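Local coordinates for BH2621 protein (Bacillus halodurans, PDB 2QML) that is of unknown function but belongs to the GNAT acetyltransferase family and probably acts as an N-acyltransferase in siderophore biosynthesis, at residues I95-H109 and K134-E146. Sequence-based numbering, arbitrary orientation.
With GOL (glycerol), chain F.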
# COMPACT_ATOMS: atom_id res chain seq x y z
N ILE A 95 -5.02 3.72 -13.28
CA ILE A 95 -5.21 5.08 -12.71
C ILE A 95 -4.59 6.18 -13.61
O ILE A 95 -5.01 7.33 -13.52
CB ILE A 95 -4.69 5.18 -11.26
CG1 ILE A 95 -5.31 6.36 -10.49
CG2 ILE A 95 -3.12 5.25 -11.23
CD1 ILE A 95 -6.81 6.41 -10.42
N ALA A 96 -3.65 5.83 -14.50
CA ALA A 96 -3.04 6.76 -15.45
C ALA A 96 -4.09 7.47 -16.32
O ALA A 96 -3.86 8.54 -16.81
CB ALA A 96 -2.02 6.06 -16.37
N ASN A 97 -5.21 6.82 -16.56
CA ASN A 97 -6.28 7.40 -17.36
C ASN A 97 -7.06 8.53 -16.70
O ASN A 97 -7.84 9.19 -17.36
CB ASN A 97 -7.28 6.31 -17.71
CG ASN A 97 -6.67 5.20 -18.51
OD1 ASN A 97 -6.12 5.43 -19.57
ND2 ASN A 97 -6.70 4.01 -17.97
N TYR A 98 -6.86 8.76 -15.42
CA TYR A 98 -7.69 9.70 -14.65
C TYR A 98 -7.06 11.02 -14.27
O TYR A 98 -7.75 11.88 -13.73
CB TYR A 98 -8.16 8.97 -13.39
CG TYR A 98 -9.10 7.84 -13.68
CD1 TYR A 98 -8.63 6.60 -14.05
CD2 TYR A 98 -10.48 8.01 -13.64
CE1 TYR A 98 -9.47 5.56 -14.36
CE2 TYR A 98 -11.33 6.98 -13.93
CZ TYR A 98 -10.82 5.76 -14.30
OH TYR A 98 -11.64 4.71 -14.56
N TYR A 99 -5.76 11.21 -14.52
CA TYR A 99 -5.12 12.45 -14.18
C TYR A 99 -3.84 12.56 -15.06
O TYR A 99 -3.41 11.56 -15.62
CB TYR A 99 -4.82 12.53 -12.67
CG TYR A 99 -3.57 11.81 -12.25
CD1 TYR A 99 -3.56 10.45 -12.05
CD2 TYR A 99 -2.37 12.53 -12.00
CE1 TYR A 99 -2.33 9.77 -11.66
CE2 TYR A 99 -1.21 11.90 -11.65
CZ TYR A 99 -1.18 10.53 -11.48
OH TYR A 99 0.01 9.89 -11.09
N PRO A 100 -3.28 13.77 -15.23
CA PRO A 100 -2.08 14.00 -16.06
C PRO A 100 -0.82 13.57 -15.32
O PRO A 100 -0.05 14.38 -14.82
CB PRO A 100 -2.14 15.51 -16.33
CG PRO A 100 -2.81 16.07 -15.17
CD PRO A 100 -3.80 15.05 -14.69
N PHE A 101 -0.65 12.26 -15.25
CA PHE A 101 0.46 11.64 -14.54
C PHE A 101 1.79 12.01 -15.18
O PHE A 101 1.88 12.28 -16.38
CB PHE A 101 0.28 10.11 -14.55
CG PHE A 101 0.47 9.48 -15.91
CD1 PHE A 101 -0.56 9.41 -16.83
CD2 PHE A 101 1.71 8.99 -16.28
CE1 PHE A 101 -0.37 8.83 -18.08
CE2 PHE A 101 1.91 8.43 -17.53
CZ PHE A 101 0.88 8.35 -18.43
N GLU A 102 2.82 12.00 -14.36
CA GLU A 102 4.19 12.14 -14.81
C GLU A 102 4.76 10.72 -14.91
O GLU A 102 4.36 9.80 -14.22
CB GLU A 102 5.01 13.04 -13.88
CG GLU A 102 4.47 14.48 -13.80
N GLU A 103 5.71 10.57 -15.82
CA GLU A 103 6.33 9.31 -16.20
C GLU A 103 6.70 8.36 -15.07
O GLU A 103 6.49 7.16 -15.17
CB GLU A 103 7.60 9.66 -17.00
CG GLU A 103 8.46 8.51 -17.52
CD GLU A 103 7.93 7.89 -18.80
OE1 GLU A 103 6.88 8.34 -19.32
OE2 GLU A 103 8.61 6.95 -19.29
N HIS A 104 7.24 8.90 -13.99
CA HIS A 104 7.73 8.09 -12.86
C HIS A 104 6.84 8.12 -11.64
O HIS A 104 7.23 7.69 -10.58
CB HIS A 104 9.14 8.52 -12.49
CG HIS A 104 10.11 8.30 -13.59
ND1 HIS A 104 10.45 9.28 -14.50
CD2 HIS A 104 10.74 7.17 -14.00
CE1 HIS A 104 11.29 8.79 -15.38
NE2 HIS A 104 11.48 7.51 -15.10
N ASP A 105 5.60 8.57 -11.79
CA ASP A 105 4.68 8.53 -10.68
C ASP A 105 4.45 7.08 -10.27
O ASP A 105 4.38 6.21 -11.12
CB ASP A 105 3.32 9.14 -11.05
CG ASP A 105 3.34 10.66 -11.21
OD1 ASP A 105 4.35 11.32 -10.91
OD2 ASP A 105 2.25 11.18 -11.54
N GLN A 106 4.26 6.85 -8.98
CA GLN A 106 4.00 5.54 -8.46
C GLN A 106 2.68 5.56 -7.70
O GLN A 106 2.14 6.62 -7.34
CB GLN A 106 5.14 5.06 -7.53
CG GLN A 106 6.51 4.93 -8.19
CD GLN A 106 7.51 4.47 -7.19
OE1 GLN A 106 7.19 3.65 -6.37
NE2 GLN A 106 8.72 4.98 -7.24
N GLY A 107 2.17 4.36 -7.45
CA GLY A 107 0.98 4.14 -6.65
C GLY A 107 1.13 3.04 -5.64
O GLY A 107 2.12 2.30 -5.65
N ILE A 108 0.17 2.98 -4.72
CA ILE A 108 0.19 2.00 -3.65
C ILE A 108 -1.20 1.46 -3.34
O ILE A 108 -2.20 2.22 -3.33
CB ILE A 108 0.85 2.57 -2.38
CG1 ILE A 108 1.16 1.43 -1.36
CG2 ILE A 108 0.04 3.77 -1.77
CD1 ILE A 108 2.26 0.44 -1.85
N HIS A 109 -1.28 0.15 -3.20
CA HIS A 109 -2.45 -0.52 -2.68
C HIS A 109 -2.01 -1.23 -1.41
O HIS A 109 -0.86 -1.71 -1.35
CB HIS A 109 -3.08 -1.54 -3.62
CG HIS A 109 -3.48 -0.99 -4.95
ND1 HIS A 109 -4.52 -0.08 -5.09
CD2 HIS A 109 -3.13 -1.36 -6.19
CE1 HIS A 109 -4.71 0.15 -6.38
NE2 HIS A 109 -3.84 -0.56 -7.07
N LYS A 134 9.83 3.72 -1.66
CA LYS A 134 9.35 4.01 -3.00
C LYS A 134 9.88 5.36 -3.48
O LYS A 134 10.25 5.49 -4.65
CB LYS A 134 7.84 3.97 -3.04
CG LYS A 134 7.23 2.56 -2.97
CD LYS A 134 5.73 2.51 -2.64
CE LYS A 134 4.87 3.20 -3.65
NZ LYS A 134 4.93 2.59 -4.95
N PHE A 135 9.92 6.35 -2.59
CA PHE A 135 10.42 7.70 -2.95
C PHE A 135 11.93 7.75 -3.20
O PHE A 135 12.44 8.76 -3.70
CB PHE A 135 10.05 8.73 -1.88
CG PHE A 135 8.67 9.36 -2.08
CD1 PHE A 135 8.35 10.01 -3.27
CD2 PHE A 135 7.77 9.41 -1.04
CE1 PHE A 135 7.13 10.64 -3.42
CE2 PHE A 135 6.54 10.04 -1.17
CZ PHE A 135 6.26 10.68 -2.36
N GLN A 136 12.66 6.66 -2.93
CA GLN A 136 14.07 6.68 -3.25
C GLN A 136 14.34 6.49 -4.74
O GLN A 136 15.49 6.62 -5.17
CB GLN A 136 14.87 5.65 -2.42
CG GLN A 136 14.68 5.84 -0.97
CD GLN A 136 14.96 7.24 -0.50
OE1 GLN A 136 16.01 7.79 -0.71
NE2 GLN A 136 13.95 7.84 0.10
N GLU A 137 13.34 6.12 -5.52
CA GLU A 137 13.48 6.18 -6.99
C GLU A 137 13.76 7.65 -7.37
O GLU A 137 12.94 8.51 -7.10
CB GLU A 137 12.22 5.62 -7.64
CG GLU A 137 12.19 5.82 -9.13
CD GLU A 137 13.20 4.97 -9.86
OE1 GLU A 137 13.39 3.81 -9.44
OE2 GLU A 137 13.74 5.46 -10.87
N PRO A 138 14.93 7.96 -7.97
CA PRO A 138 15.25 9.41 -8.14
C PRO A 138 14.23 10.24 -8.92
O PRO A 138 14.00 11.38 -8.56
CB PRO A 138 16.62 9.38 -8.83
CG PRO A 138 17.21 8.07 -8.35
CD PRO A 138 16.08 7.11 -8.37
N ASP A 139 13.61 9.68 -9.94
CA ASP A 139 12.71 10.51 -10.73
C ASP A 139 11.27 10.49 -10.24
O ASP A 139 10.44 11.21 -10.79
CB ASP A 139 12.77 10.05 -12.19
CG ASP A 139 14.16 10.26 -12.82
OD1 ASP A 139 14.81 11.28 -12.49
OD2 ASP A 139 14.57 9.40 -13.64
N THR A 140 10.97 9.69 -9.23
CA THR A 140 9.61 9.70 -8.67
C THR A 140 9.41 10.87 -7.71
O THR A 140 10.05 10.92 -6.66
CB THR A 140 9.27 8.40 -7.95
OG1 THR A 140 9.29 7.33 -8.89
CG2 THR A 140 7.90 8.52 -7.25
N ASN A 141 8.51 11.79 -8.06
CA ASN A 141 8.19 12.93 -7.19
C ASN A 141 6.83 12.84 -6.55
O ASN A 141 6.53 13.58 -5.62
CB ASN A 141 8.20 14.21 -8.00
CG ASN A 141 9.49 14.41 -8.76
OD1 ASN A 141 10.58 14.26 -8.22
ND2 ASN A 141 9.37 14.74 -10.05
N THR A 142 6.01 11.92 -7.03
CA THR A 142 4.62 11.81 -6.58
C THR A 142 4.22 10.38 -6.44
O THR A 142 4.52 9.55 -7.32
CB THR A 142 3.64 12.52 -7.59
OG1 THR A 142 4.12 13.85 -7.84
CG2 THR A 142 2.14 12.50 -7.06
N ILE A 143 3.55 10.06 -5.33
CA ILE A 143 2.93 8.76 -5.13
C ILE A 143 1.42 9.00 -4.97
O ILE A 143 1.02 9.91 -4.28
CB ILE A 143 3.48 7.99 -3.92
CG1 ILE A 143 4.98 7.67 -4.09
CG2 ILE A 143 2.71 6.67 -3.72
CD1 ILE A 143 5.67 7.10 -2.87
N VAL A 144 0.61 8.19 -5.64
CA VAL A 144 -0.83 8.30 -5.62
C VAL A 144 -1.46 7.08 -4.95
O VAL A 144 -0.89 5.99 -4.85
CB VAL A 144 -1.44 8.51 -7.03
CG1 VAL A 144 -0.79 9.71 -7.74
CG2 VAL A 144 -1.38 7.20 -7.88
N ALA A 145 -2.68 7.31 -4.49
CA ALA A 145 -3.53 6.29 -3.86
C ALA A 145 -4.97 6.62 -4.31
O ALA A 145 -5.30 7.80 -4.59
CB ALA A 145 -3.40 6.33 -2.39
N GLU A 146 -5.78 5.57 -4.42
CA GLU A 146 -7.20 5.71 -4.79
C GLU A 146 -8.08 4.82 -3.91
O GLU A 146 -8.80 3.97 -4.43
CB GLU A 146 -7.40 5.47 -6.32
CG GLU A 146 -6.55 4.36 -6.96
CD GLU A 146 -6.66 3.04 -6.21
OE1 GLU A 146 -6.00 2.95 -5.15
OE2 GLU A 146 -7.42 2.10 -6.63
C1 GOL F . -5.83 1.98 -2.07
O1 GOL F . -6.41 1.40 -3.23
C2 GOL F . -6.18 0.95 -1.01
O2 GOL F . -5.40 -0.20 -1.21
C3 GOL F . -5.99 1.39 0.44
O3 GOL F . -6.92 2.37 0.87
O HOH W 1 7.01 11.31 -10.36
O HOH W 2 4.53 13.93 -10.44
O HOH W 3 -3.36 3.32 -5.45
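Gln106 and Lys134 form the tight part of this contact, where the buried amide of Gln106 is gripped at both ends. Lys134 NZ donates to Gln106 OE1 over 2.9 Å, bends at chi3 and chi4 (both near 60°) turning the ammonium back toward the strand. It also bonds to Gly107 O, from above that carbonyl's plane, and to Ser87. Gln106 NE2 reaches Thr140 OG1 at 2.9 Å, nearly in the amide plane and almost straight (164°), and makes a more bent bond to Lys134 O. Thr140 OG1 in turn donates to His104 O at 2.7 Å, fixing the amide's rotation and tying the Glu137-Thr140 turn to the strand start.

The backbones bridge in parallel at Gln106-Ile143 and Gly107-Val144, through Gln106 N to Thr142 O (3.2 Å), Val144 N to Gln106 O (2.8 Å) and Ile108 N to Val144 O. Val144 CG1 lies 3.4 Å from Tyr99 OH, which donates to Asp105 OD2. Two waters bridge the buried Asp105 OD1 to Asn141 N and to Thr142 OG1, itself also bonded to Glu182.

His109 ND1 donates to O1 of a glycerol, probably from the crystallisation liquor, which donates to Glu146 OE1; Glu146 OE2 pairs with Lys174.

The loose side is the turn end: exposed Asp139 meets partly exposed His104 by a CH-pi contact, CB 3.6 Å from the ring centroid.

Strands 106-112 and 142-145, joined through helix 123-135 as a beta-alpha-beta unit, diverge by 35° here, consistent with the splayed strands where GNAT relatives bind acyl-CoA; antiparallel strands 80-89 and 175-182 flank them.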